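Local coordinates for salt-tolerant glutaminase (Micrococcus luteus, PDB 3AGD), which probably catalyses the hydrolysis of L-glutamine to L-glutamate and ammonium, as a member of the serine beta-lactamase-like glutaminase family, at residues F39-A44 with I275-P280; F69-A74 with R231-V236; L144-R149 with V201-V206; L150-E155 with Q194-V199; A209-G214 with L266-G271. All blocks are in the same frame, centred on the assembly; numbering follows the deposited sequence.

Interaction 1: F39-A44 with I275-P280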
# COMPACT_ATOMS: atom_id res chain seq x y z
N PHE A 39 14.54 -24.11 -10.27
CA PHE A 39 13.57 -23.02 -10.32
C PHE A 39 12.34 -23.35 -9.48
O PHE A 39 11.56 -24.24 -9.83
CB PHE A 39 13.18 -22.77 -11.78
CG PHE A 39 12.33 -21.54 -12.00
CD1 PHE A 39 12.22 -20.56 -11.03
CD2 PHE A 39 11.68 -21.35 -13.22
CE1 PHE A 39 11.47 -19.41 -11.26
CE2 PHE A 39 10.92 -20.21 -13.46
CZ PHE A 39 10.82 -19.23 -12.48
N GLY A 40 12.17 -22.64 -8.37
CA GLY A 40 11.03 -22.88 -7.50
C GLY A 40 10.34 -21.60 -7.09
O GLY A 40 10.93 -20.52 -7.11
N ILE A 41 9.07 -21.72 -6.70
CA ILE A 41 8.28 -20.57 -6.29
C ILE A 41 7.23 -20.98 -5.26
O ILE A 41 6.73 -22.10 -5.30
CB ILE A 41 7.58 -19.95 -7.51
CG1 ILE A 41 6.89 -18.64 -7.12
CG2 ILE A 41 6.57 -20.93 -8.08
CD1 ILE A 41 6.50 -17.81 -8.31
N ALA A 42 6.91 -20.07 -4.35
CA ALA A 42 5.92 -20.36 -3.32
C ALA A 42 5.23 -19.09 -2.85
O ALA A 42 5.86 -18.03 -2.76
CB ALA A 42 6.59 -21.05 -2.13
N LEU A 43 3.94 -19.21 -2.56
CA LEU A 43 3.16 -18.08 -2.08
C LEU A 43 2.54 -18.48 -0.75
O LEU A 43 1.94 -19.54 -0.65
CB LEU A 43 2.04 -17.73 -3.06
CG LEU A 43 2.39 -17.37 -4.51
CD1 LEU A 43 1.12 -16.98 -5.25
CD2 LEU A 43 3.39 -16.23 -4.55
N ALA A 44 2.70 -17.63 0.26
CA ALA A 44 2.13 -17.88 1.58
C ALA A 44 1.09 -16.79 1.80
O ALA A 44 1.42 -15.61 1.77
CB ALA A 44 3.20 -17.81 2.65
N ILE A 275 6.04 -13.82 -0.59
CA ILE A 275 6.58 -14.50 -1.77
C ILE A 275 8.02 -14.97 -1.63
O ILE A 275 8.88 -14.27 -1.10
CB ILE A 275 6.51 -13.58 -3.00
CG1 ILE A 275 5.05 -13.22 -3.30
CG2 ILE A 275 7.17 -14.26 -4.21
CD1 ILE A 275 4.90 -12.04 -4.25
N GLY A 276 8.27 -16.18 -2.11
CA GLY A 276 9.60 -16.75 -2.07
C GLY A 276 9.87 -17.32 -3.45
O GLY A 276 9.06 -18.09 -3.96
N VAL A 277 10.96 -16.91 -4.08
CA VAL A 277 11.31 -17.44 -5.40
C VAL A 277 12.77 -17.86 -5.39
O VAL A 277 13.60 -17.26 -4.71
CB VAL A 277 11.13 -16.39 -6.53
CG1 VAL A 277 11.22 -17.09 -7.89
CG2 VAL A 277 9.80 -15.68 -6.39
N PHE A 278 13.08 -18.91 -6.15
CA PHE A 278 14.45 -19.40 -6.20
C PHE A 278 14.88 -19.79 -7.60
O PHE A 278 14.25 -20.62 -8.27
CB PHE A 278 14.59 -20.60 -5.26
CG PHE A 278 15.88 -21.37 -5.43
CD1 PHE A 278 17.11 -20.73 -5.29
CD2 PHE A 278 15.85 -22.73 -5.72
CE1 PHE A 278 18.30 -21.44 -5.43
CE2 PHE A 278 17.04 -23.45 -5.86
CZ PHE A 278 18.27 -22.80 -5.72
N SER A 279 15.98 -19.18 -8.05
CA SER A 279 16.56 -19.47 -9.36
C SER A 279 17.98 -18.92 -9.32
O SER A 279 18.19 -17.71 -9.41
CB SER A 279 15.74 -18.80 -10.47
OG SER A 279 16.23 -19.20 -11.73
N PRO A 280 18.97 -19.82 -9.19
CA PRO A 280 20.41 -19.54 -9.12
C PRO A 280 21.01 -18.43 -9.98
O PRO A 280 21.67 -17.53 -9.47
CB PRO A 280 21.03 -20.90 -9.41
CG PRO A 280 20.05 -21.84 -8.80
CD PRO A 280 18.74 -21.27 -9.29

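Interaction 2: F69-A74 with R231-V236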
# COMPACT_ATOMS: atom_id res chain seq x y z
N PHE A 69 14.94 -9.09 7.91
CA PHE A 69 14.66 -9.79 9.16
C PHE A 69 15.57 -9.40 10.32
O PHE A 69 15.10 -9.26 11.45
CB PHE A 69 14.69 -11.30 8.89
CG PHE A 69 13.76 -11.71 7.79
CD1 PHE A 69 14.25 -12.22 6.59
CD2 PHE A 69 12.39 -11.51 7.91
CE1 PHE A 69 13.40 -12.51 5.53
CE2 PHE A 69 11.52 -11.79 6.86
CZ PHE A 69 12.03 -12.29 5.66
N THR A 70 16.85 -9.20 10.06
CA THR A 70 17.75 -8.79 11.13
C THR A 70 17.40 -7.35 11.52
O THR A 70 17.51 -6.96 12.68
CB THR A 70 19.24 -8.85 10.70
OG1 THR A 70 19.39 -8.25 9.41
CG2 THR A 70 19.72 -10.29 10.64
N TYR A 71 16.96 -6.58 10.53
CA TYR A 71 16.56 -5.19 10.75
C TYR A 71 15.37 -5.18 11.72
O TYR A 71 15.32 -4.38 12.64
CB TYR A 71 16.18 -4.54 9.41
CG TYR A 71 15.82 -3.07 9.46
CD1 TYR A 71 16.47 -2.19 10.33
CD2 TYR A 71 14.87 -2.54 8.58
CE1 TYR A 71 16.19 -0.82 10.32
CE2 TYR A 71 14.59 -1.17 8.56
CZ TYR A 71 15.25 -0.31 9.43
OH TYR A 71 14.99 1.05 9.39
N ALA A 72 14.43 -6.09 11.51
CA ALA A 72 13.27 -6.18 12.40
C ALA A 72 13.72 -6.53 13.82
O ALA A 72 13.30 -5.90 14.79
CB ALA A 72 12.30 -7.23 11.88
N ALA A 73 14.60 -7.52 13.94
CA ALA A 73 15.12 -7.94 15.24
C ALA A 73 15.79 -6.78 15.98
O ALA A 73 15.63 -6.63 17.19
CB ALA A 73 16.11 -9.09 15.06
N ALA A 74 16.56 -5.98 15.25
CA ALA A 74 17.25 -4.84 15.83
C ALA A 74 16.25 -3.83 16.38
O ALA A 74 16.45 -3.29 17.47
CB ALA A 74 18.13 -4.18 14.78
N ARG A 231 5.82 -2.70 9.47
CA ARG A 231 5.58 -1.61 8.53
C ARG A 231 6.86 -0.89 8.11
O ARG A 231 7.03 -0.52 6.95
CB ARG A 231 4.60 -0.59 9.13
CG ARG A 231 3.13 -0.88 8.89
CD ARG A 231 2.28 0.21 9.53
NE ARG A 231 3.04 1.45 9.64
CZ ARG A 231 3.21 2.13 10.77
NH1 ARG A 231 2.67 1.69 11.91
NH2 ARG A 231 3.96 3.22 10.78
N ARG A 232 7.75 -0.69 9.08
CA ARG A 232 9.01 -0.01 8.81
C ARG A 232 9.87 -0.87 7.89
O ARG A 232 10.52 -0.37 6.98
CB ARG A 232 9.76 0.25 10.13
CG ARG A 232 11.25 0.57 9.98
CD ARG A 232 11.51 1.86 9.21
NE ARG A 232 11.31 3.06 10.02
CZ ARG A 232 12.14 3.48 10.97
NH1 ARG A 232 13.25 2.80 11.26
NH2 ARG A 232 11.87 4.59 11.64
N VAL A 233 9.86 -2.18 8.14
CA VAL A 233 10.65 -3.10 7.34
C VAL A 233 10.18 -3.15 5.90
O VAL A 233 10.97 -3.03 4.96
CB VAL A 233 10.62 -4.52 7.95
CG1 VAL A 233 11.32 -5.50 7.02
CG2 VAL A 233 11.30 -4.51 9.32
N VAL A 234 8.88 -3.30 5.71
CA VAL A 234 8.36 -3.36 4.35
C VAL A 234 8.54 -2.02 3.64
O VAL A 234 8.74 -1.99 2.43
CB VAL A 234 6.89 -3.81 4.34
CG1 VAL A 234 6.40 -3.95 2.91
CG2 VAL A 234 6.76 -5.14 5.09
N SER A 235 8.50 -0.92 4.39
CA SER A 235 8.70 0.40 3.78
C SER A 235 10.12 0.49 3.23
O SER A 235 10.33 0.90 2.09
CB SER A 235 8.49 1.53 4.80
OG SER A 235 7.12 1.71 5.13
N VAL A 236 11.09 0.08 4.04
CA VAL A 236 12.49 0.11 3.63
C VAL A 236 12.77 -0.82 2.45
O VAL A 236 13.60 -0.52 1.59
CB VAL A 236 13.39 -0.25 4.83
CG1 VAL A 236 14.85 -0.39 4.39
CG2 VAL A 236 13.27 0.84 5.89

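Interaction 3: L144-R149 with V201-V206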
# COMPACT_ATOMS: atom_id res chain seq x y z
N LEU A 144 12.15 -17.99 13.76
CA LEU A 144 10.84 -17.74 14.34
C LEU A 144 9.80 -17.41 13.27
O LEU A 144 8.65 -17.87 13.35
CB LEU A 144 10.92 -16.60 15.36
CG LEU A 144 11.64 -16.94 16.68
CD1 LEU A 144 11.81 -15.68 17.51
CD2 LEU A 144 10.84 -17.99 17.44
N LEU A 145 10.19 -16.63 12.27
CA LEU A 145 9.26 -16.27 11.20
C LEU A 145 9.07 -17.42 10.21
O LEU A 145 8.00 -17.58 9.63
CB LEU A 145 9.74 -15.01 10.47
CG LEU A 145 10.07 -13.82 11.38
CD1 LEU A 145 10.32 -12.59 10.52
CD2 LEU A 145 8.91 -13.57 12.34
N ALA A 146 10.12 -18.22 10.01
CA ALA A 146 10.03 -19.35 9.09
C ALA A 146 9.21 -20.47 9.73
O ALA A 146 8.64 -21.31 9.04
CB ALA A 146 11.42 -19.86 8.74
N GLY A 147 9.16 -20.48 11.06
CA GLY A 147 8.41 -21.50 11.77
C GLY A 147 9.22 -22.75 12.06
O GLY A 147 8.66 -23.77 12.46
N ARG A 148 10.53 -22.70 11.85
CA ARG A 148 11.38 -23.85 12.12
C ARG A 148 12.82 -23.40 12.34
O ARG A 148 13.24 -22.36 11.82
CB ARG A 148 11.31 -24.86 10.97
CG ARG A 148 12.06 -24.45 9.70
CD ARG A 148 11.78 -25.42 8.56
NE ARG A 148 12.52 -25.08 7.34
CZ ARG A 148 13.81 -25.33 7.14
NH1 ARG A 148 14.38 -24.97 6.00
NH2 ARG A 148 14.52 -25.96 8.06
N ARG A 149 13.57 -24.18 13.11
CA ARG A 149 14.97 -23.87 13.39
C ARG A 149 15.78 -23.95 12.11
O ARG A 149 15.83 -24.99 11.46
CB ARG A 149 15.53 -24.85 14.42
CG ARG A 149 14.94 -24.72 15.81
CD ARG A 149 15.46 -25.82 16.75
NE ARG A 149 15.10 -25.56 18.14
CZ ARG A 149 15.58 -24.55 18.86
NH1 ARG A 149 16.44 -23.69 18.32
NH2 ARG A 149 15.19 -24.38 20.12
N VAL A 201 12.39 -21.87 -0.83
CA VAL A 201 11.41 -20.93 -1.37
C VAL A 201 10.24 -20.81 -0.40
O VAL A 201 9.74 -19.71 -0.14
CB VAL A 201 10.87 -21.43 -2.71
CG1 VAL A 201 9.76 -20.53 -3.18
CG2 VAL A 201 11.98 -21.47 -3.73
N LYS A 202 9.80 -21.95 0.13
CA LYS A 202 8.68 -21.99 1.07
C LYS A 202 8.98 -21.21 2.34
O LYS A 202 8.11 -20.52 2.86
CB LYS A 202 8.34 -23.44 1.42
CG LYS A 202 7.74 -24.24 0.28
CD LYS A 202 7.44 -25.67 0.74
CE LYS A 202 6.79 -26.49 -0.36
NZ LYS A 202 6.48 -27.88 0.10
N ASP A 203 10.21 -21.33 2.84
CA ASP A 203 10.59 -20.60 4.04
C ASP A 203 10.42 -19.10 3.80
O ASP A 203 9.80 -18.39 4.60
CB ASP A 203 12.04 -20.88 4.41
CG ASP A 203 12.26 -22.29 4.91
OD1 ASP A 203 11.53 -22.73 5.82
OD2 ASP A 203 13.19 -22.95 4.39
N LEU A 204 10.97 -18.62 2.69
CA LEU A 204 10.88 -17.20 2.35
C LEU A 204 9.45 -16.71 2.25
O LEU A 204 9.11 -15.66 2.79
CB LEU A 204 11.61 -16.92 1.02
CG LEU A 204 13.13 -16.85 1.07
CD1 LEU A 204 13.65 -16.48 -0.31
CD2 LEU A 204 13.57 -15.80 2.09
N ALA A 205 8.60 -17.48 1.57
CA ALA A 205 7.20 -17.10 1.42
C ALA A 205 6.55 -16.86 2.78
O ALA A 205 5.91 -15.83 3.00
CB ALA A 205 6.44 -18.20 0.66
N VAL A 206 6.73 -17.80 3.69
CA VAL A 206 6.14 -17.69 5.02
C VAL A 206 6.74 -16.53 5.80
O VAL A 206 6.03 -15.80 6.50
CB VAL A 206 6.32 -19.00 5.81
CG1 VAL A 206 5.76 -18.84 7.22
CG2 VAL A 206 5.62 -20.15 5.08
O HOH W 1 9.04 -22.65 6.87

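Interaction 4: L150-E155 with Q194-V199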
# COMPACT_ATOMS: atom_id res chain seq x y z
N LEU A 150 16.41 -22.84 11.74
CA LEU A 150 17.22 -22.80 10.52
C LEU A 150 18.69 -23.00 10.87
O LEU A 150 19.09 -22.81 12.02
CB LEU A 150 17.04 -21.45 9.83
CG LEU A 150 15.61 -21.06 9.46
CD1 LEU A 150 15.60 -19.64 8.89
CD2 LEU A 150 15.04 -22.05 8.45
N SER A 151 19.48 -23.39 9.88
CA SER A 151 20.91 -23.62 10.09
C SER A 151 21.74 -22.84 9.09
O SER A 151 21.27 -22.51 8.00
CB SER A 151 21.24 -25.11 9.95
OG SER A 151 20.47 -25.89 10.85
N VAL A 152 22.99 -22.57 9.46
CA VAL A 152 23.91 -21.84 8.61
C VAL A 152 24.71 -22.82 7.75
O VAL A 152 25.11 -23.89 8.22
CB VAL A 152 24.91 -21.02 9.45
CG1 VAL A 152 25.87 -20.27 8.55
CG2 VAL A 152 24.17 -20.06 10.36
N ASP A 153 24.93 -22.47 6.48
CA ASP A 153 25.73 -23.32 5.60
C ASP A 153 27.17 -22.83 5.77
O ASP A 153 27.61 -21.89 5.09
CB ASP A 153 25.28 -23.16 4.15
CG ASP A 153 26.04 -24.07 3.22
OD1 ASP A 153 27.24 -23.82 2.97
OD2 ASP A 153 25.45 -25.06 2.74
N TRP A 154 27.89 -23.46 6.68
CA TRP A 154 29.26 -23.08 6.98
C TRP A 154 30.24 -23.17 5.82
O TRP A 154 31.25 -22.48 5.79
CB TRP A 154 29.76 -23.87 8.19
CG TRP A 154 28.93 -23.54 9.39
CD1 TRP A 154 27.98 -24.33 9.99
CD2 TRP A 154 28.87 -22.27 10.06
NE1 TRP A 154 27.34 -23.63 10.99
CE2 TRP A 154 27.86 -22.36 11.05
CE3 TRP A 154 29.57 -21.07 9.92
CZ2 TRP A 154 27.54 -21.30 11.88
CZ3 TRP A 154 29.24 -20.00 10.75
CH2 TRP A 154 28.24 -20.13 11.72
N GLU A 155 29.93 -24.02 4.85
CA GLU A 155 30.79 -24.15 3.68
C GLU A 155 30.73 -22.82 2.92
O GLU A 155 31.75 -22.30 2.47
CB GLU A 155 30.31 -25.29 2.79
CG GLU A 155 31.20 -25.57 1.60
CD GLU A 155 30.69 -26.72 0.74
OE1 GLU A 155 30.40 -27.80 1.30
OE2 GLU A 155 30.58 -26.54 -0.49
N GLN A 194 25.10 -14.68 8.78
CA GLN A 194 23.69 -14.34 8.66
C GLN A 194 23.22 -14.64 7.23
O GLN A 194 22.12 -15.17 7.03
CB GLN A 194 23.53 -12.86 8.99
CG GLN A 194 22.29 -12.17 8.47
CD GLN A 194 22.39 -10.65 8.63
OE1 GLN A 194 22.91 -10.17 9.64
NE2 GLN A 194 21.88 -9.91 7.65
N CYS A 195 24.06 -14.29 6.26
CA CYS A 195 23.74 -14.51 4.85
C CYS A 195 23.82 -15.97 4.45
O CYS A 195 23.24 -16.38 3.43
CB CYS A 195 24.71 -13.71 3.97
SG CYS A 195 24.47 -11.92 4.01
N ALA A 196 24.56 -16.75 5.23
CA ALA A 196 24.74 -18.17 4.95
C ALA A 196 23.63 -19.03 5.54
O ALA A 196 23.69 -20.26 5.49
CB ALA A 196 26.10 -18.64 5.47
N VAL A 197 22.62 -18.38 6.12
CA VAL A 197 21.50 -19.12 6.69
C VAL A 197 20.73 -19.80 5.56
O VAL A 197 20.40 -19.17 4.55
CB VAL A 197 20.54 -18.19 7.47
CG1 VAL A 197 19.29 -18.95 7.89
CG2 VAL A 197 21.25 -17.63 8.68
N LEU A 198 20.43 -21.08 5.74
CA LEU A 198 19.72 -21.88 4.75
C LEU A 198 18.19 -21.81 4.81
O LEU A 198 17.58 -22.02 5.86
CB LEU A 198 20.15 -23.35 4.86
CG LEU A 198 21.60 -23.66 4.46
CD1 LEU A 198 22.00 -25.05 4.96
CD2 LEU A 198 21.74 -23.56 2.94
N VAL A 199 17.58 -21.51 3.67
CA VAL A 199 16.13 -21.43 3.57
C VAL A 199 15.70 -21.97 2.21
O VAL A 199 16.52 -22.08 1.29
CB VAL A 199 15.62 -19.97 3.70
CG1 VAL A 199 15.97 -19.40 5.06
CG2 VAL A 199 16.20 -19.11 2.58
O HOH W 2 18.04 -24.34 7.70

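Interaction 5: A209-G214 with L266-G271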
# COMPACT_ATOMS: atom_id res chain seq x y z
N ALA A 209 5.31 -13.45 4.45
CA ALA A 209 3.91 -13.32 4.88
C ALA A 209 3.81 -12.70 6.28
O ALA A 209 2.90 -11.92 6.55
CB ALA A 209 3.22 -14.68 4.86
N CYS A 210 4.74 -13.07 7.16
CA CYS A 210 4.76 -12.53 8.51
C CYS A 210 4.87 -11.00 8.45
O CYS A 210 4.34 -10.29 9.30
CB CYS A 210 5.94 -13.09 9.31
SG CYS A 210 5.76 -14.81 9.88
N LEU A 211 5.58 -10.51 7.44
CA LEU A 211 5.74 -9.08 7.26
C LEU A 211 4.48 -8.51 6.61
O LEU A 211 4.00 -7.45 6.99
CB LEU A 211 6.96 -8.78 6.38
CG LEU A 211 8.36 -9.12 6.90
CD1 LEU A 211 9.39 -8.88 5.79
CD2 LEU A 211 8.68 -8.27 8.13
N ALA A 212 3.96 -9.23 5.62
CA ALA A 212 2.77 -8.80 4.89
C ALA A 212 1.52 -8.65 5.75
O ALA A 212 0.68 -7.79 5.47
CB ALA A 212 2.50 -9.77 3.75
N THR A 213 1.39 -9.49 6.77
CA THR A 213 0.21 -9.44 7.65
C THR A 213 0.38 -8.41 8.76
O THR A 213 -0.50 -8.25 9.60
CB THR A 213 -0.05 -10.80 8.32
OG1 THR A 213 1.08 -11.16 9.12
CG2 THR A 213 -0.29 -11.88 7.27
N GLY A 214 1.51 -7.72 8.76
CA GLY A 214 1.76 -6.73 9.79
C GLY A 214 2.42 -7.34 11.02
O GLY A 214 2.36 -6.77 12.11
N LEU A 266 12.78 -12.54 -2.08
CA LEU A 266 11.78 -12.43 -1.03
C LEU A 266 10.78 -11.33 -1.39
O LEU A 266 11.17 -10.24 -1.79
CB LEU A 266 12.48 -12.12 0.30
CG LEU A 266 11.73 -11.96 1.63
CD1 LEU A 266 11.52 -10.51 1.94
CD2 LEU A 266 10.42 -12.73 1.61
N GLY A 267 9.50 -11.64 -1.26
CA GLY A 267 8.46 -10.66 -1.56
C GLY A 267 7.49 -10.58 -0.40
O GLY A 267 7.22 -11.58 0.26
N ALA A 268 6.96 -9.39 -0.15
CA ALA A 268 6.01 -9.20 0.93
C ALA A 268 5.05 -8.08 0.57
O ALA A 268 5.39 -6.90 0.67
CB ALA A 268 6.75 -8.87 2.22
N LEU A 269 3.85 -8.46 0.13
CA LEU A 269 2.82 -7.51 -0.27
C LEU A 269 1.80 -7.41 0.86
O LEU A 269 0.98 -8.31 1.06
CB LEU A 269 2.16 -7.98 -1.56
CG LEU A 269 1.07 -7.06 -2.13
CD1 LEU A 269 1.66 -5.68 -2.37
CD2 LEU A 269 0.51 -7.65 -3.42
N PRO A 270 1.82 -6.30 1.61
CA PRO A 270 0.91 -6.07 2.72
C PRO A 270 -0.54 -6.50 2.54
O PRO A 270 -1.20 -6.13 1.57
CB PRO A 270 1.03 -4.57 2.97
CG PRO A 270 2.48 -4.33 2.66
CD PRO A 270 2.66 -5.11 1.37
N GLY A 271 -1.02 -7.29 3.49
CA GLY A 271 -2.40 -7.74 3.46
C GLY A 271 -2.74 -8.82 2.46
O GLY A 271 -3.88 -9.29 2.44

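Interaction 1: F39-A44 with I275-P280
Two neighbouring strands of the five-stranded antiparallel sheet of the glutaminase domain, 40-44 and 273-278, meet here with Gly40 opposite Phe278 and Ala42 opposite Gly276 as hydrogen-bonded pairs. Their short axes run 4.7 Å apart at 176°, almost exactly antiparallel. Gly40 N gives its hydrogen to Phe278 O at 2.9 Å, and Phe278 N returns a bond to Gly40 O, which it meets 27° out of the carbonyl plane. One pair further along, Gly276 N reaches Ala42 O at 3.1 Å. Ile41 faces Val277 between these rungs, and Leu43 faces Ile275 beyond them, both as non-hydrogen-bonded pairs.

These four side chains share one face of the sheet. Leu43 and Ile275 lie alongside each other, pointing the same way, with CD2 of Leu43 3.7 Å from CG1 of Ile275; helix 289-301 covers them through Leu298. CG1 of Ile41 touches CG2 of Val277 more loosely, at 4.2 Å. At the strand entrance the Phe39 ring swings in beside Val277: with CG anti to the backbone N (chi1 -172°), its CE1 comes 4.1 Å from Val277 CG1. Phe278 O lies at the edge of this ring, in its plane, while Phe39 CA also makes a CH...O contact with that oxygen.

Two glycines and Ala42 keep the other face low, except at Phe278, which stacks on Phe60. Val201 of helix 201-212 packs there on the side chains of Ala42 and Phe278. An antiparallel sheet with helices packed on both faces is characteristic of the serine beta-lactamase-like fold to which the glutaminases belong.

Interaction 2: F69-A74 with R231-V236
Tyr71 of helix 67-78 carries most of this contact, and its hydroxyl makes the polar link to helix 227-240: Arg232 NH1 donates to Tyr71 OH over 3.1 Å, a somewhat bent bond with 143° at the hydrogen. The phenol oxygen sits near the edge of the guanidinium, tilted 23° from its plane, and the two side chains cross at about a right angle. Arg232 gets there by bending at chi2 and chi3, which folds its CD to 3.6 Å from the same oxygen. Asp84 forms a salt bridge with NH1 as well, so one nitrogen serves both the carboxylate and the tyrosine.

The remaining contacts are apolar. Val236 CG2 lies at the edge of the Tyr71 ring, 3.6 Å from CE2. Val233 CG2 is shared, touching Tyr71 CD2 at 4.1 Å and Ala72 CB at 3.9 Å; the small alanine lets the backbones approach to 6.5 Å between the CA atoms of Ala72 and Val233.

The helix segments run at 144° with axes 9.7 Å apart, and the touching residues are all buried. Met307 of the second subunit touches Val234 and Ser235. Within the chain, Val120 of helix 114-123 packs on Tyr71, and helix 201-212 meets Val233 through Leu211.

Interaction 3: L144-R149 with V201-V206
The guanidinium of Arg148 and the carboxylate of Asp203 meet side-on, edge to edge, with their planes 42° apart. They form a two-nitrogen salt bridge between the chain leaving helix 131-146 and the first turn of helix 201-212. Arg148 NE donates to Asp203 OD1 over 3.0 Å, and Arg148 NH1 donates to Asp203 OD2 over 2.8 Å. Both oxygens are met on their syn sides, though not flat: each nitrogen stands somewhat out of the carboxylate plane, NH1 more than NE.

Arg148 leaves its backbone with CG between the N and the carbonyl carbon (chi1 74°), then runs extended from CG to NE, carrying the charge across to the helix. Both charged groups have further partners. Glu59 forms a second salt bridge with Arg148 NH1, while Asp203 OD2 also accepts from Thr200 N, just ahead of the helix, so OD2 has two donors. Tyr366 of the second subunit packs against Arg148 and Asp203, placing the bridge beside the subunit interface.

The turn that delivers Arg148 starts at Gly147, which takes positive phi, with backbone angles that suit glycine and mark the end of helix 131-146. Next to this turn, Val206 CG1 lies 3.5 Å from Leu145 O, against the last turn of that helix, and Ala146 CB lies beside the carboxylate. A water joins the two segments, donating one hydrogen to Ala146 O at 2.6 Å and the other to Asp203 OD1 at 2.7 Å.

Interaction 4: L150-E155 with Q194-V199
Asp153 N and Ala196 O, 2.7 Å apart, form one of two nearly straight backbone bonds that join the loop before helix 154-161 to the chain leaving helix 184-195. The other runs from Leu198 N to Ser151 O at 2.8 Å, with the donor almost on the line of the carbonyl bond. Between them Val152 and Val197 form a single beta bridge, their CA atoms 4.1 Å apart.

Side chains fill in round this bridge. Val152 CG1 presses on Ala196 CB at 3.5 Å, tighter than usual for two carbons, and it also sits over the centre of one face of the Trp154 ring. Leu150 packs on Val197 CG1 through CB and CD1, and its CD1 also reaches Val199 CG1, at 3.9 Å. Leu198, with CG beside its backbone N (chi1 -68°), brings CG to 3.7 Å from Asp153 CB. A water extends the backbone pairing, accepting from Ser151 N and donating to Leu198 O.

Further out, Asp153 OD1 accepts from Thr156 N, an N-cap that starts helix 154-161 directly after the bridge. Ser143 OG bonds to Leu150 N. Strand 60-61 pairs with strand 198-199, and its Thr61 touches Asp153 and Leu198.

Cys195, an L-glutamate-binding residue, immediately precedes the bridged part, and Glu160, another, has its side chain about 6 Å from that of Ala196. The contact therefore adjoins the L-glutamate site. Two short, straight backbone bonds probably fix how the two segments lie against each other; the contact is neutral backbone pairing plus apolar packing, with the Asp153 carboxylate turned to capping the helix.

Interaction 5: A209-G214 with L266-G271
Ala212, in the last turn of helix 201-212, meets the end of strand 264-269 with both its methyl group and its carbonyl. The methyl lies against the peptide after the strand, with CB 3.4 Å from Leu269 O, and the CA atoms of Ala212 and Pro270 come within 4.0 Å. Ala212 O takes a nearly straight bond from Gly271 N at 2.7 Å. The donor stands 38° above the carbonyl plane, and Pro270 CA adds a CH...O contact to the same oxygen at 3.3 Å. Pro270 also packs on Met307 of the second subunit.

Leu211 CB lies 4.2 Å from Ala268 CB. With CG beside its backbone N (chi1 -66°) and an extended second torsion, the branched end of Leu211 then leads away from Ala268 toward helices 227-240 and 67-78. Ala268 directs its methyl at the helix; Leu269, the next residue, starts out the other way and packs on Leu304. The short side chains of Ala212 and Ala268 are what permit so close an approach of helix and strand.

Glycines complete the turns on both segments. Gly214, at positive phi, ends the helix in a Schellman motif with two bonds back into the last turn, while Gly271, also at positive phi (74°), presents its N-H to Ala212 O at the start of the turn to strand 273-278.

Helix 201-212 lies between the sheet and further helices: on one side Ala212 and Leu211 meet strand 264-269, and Leu211 also reaches Val233 and Val234 of helix 227-240 and Phe69 of helix 67-78.

Helix 201-212 ties most of the set together. Interactions 3 and 5 use its two ends, interaction 1 lies in the sheet it packs against, and its Leu211 and Met207 touch Phe69 in segment 69-74 of interaction 2. Interactions 1 and 5 share the antiparallel sheet through adjacent strands, 273-278 and 264-269. Interactions 1, 2, 3 and 5 are buried; interaction 4 is partly exposed. Backbone hydrogen bonds dominate interactions 1 and 4, and a single one marks interaction 5, whereas interaction 3 is built on a salt bridge and interaction 2 is apolar packing with one arginine-tyrosine bond. Interactions 2, 3 and 5 touch the second subunit, and interaction 4 alone contains an L-glutamate-binding residue.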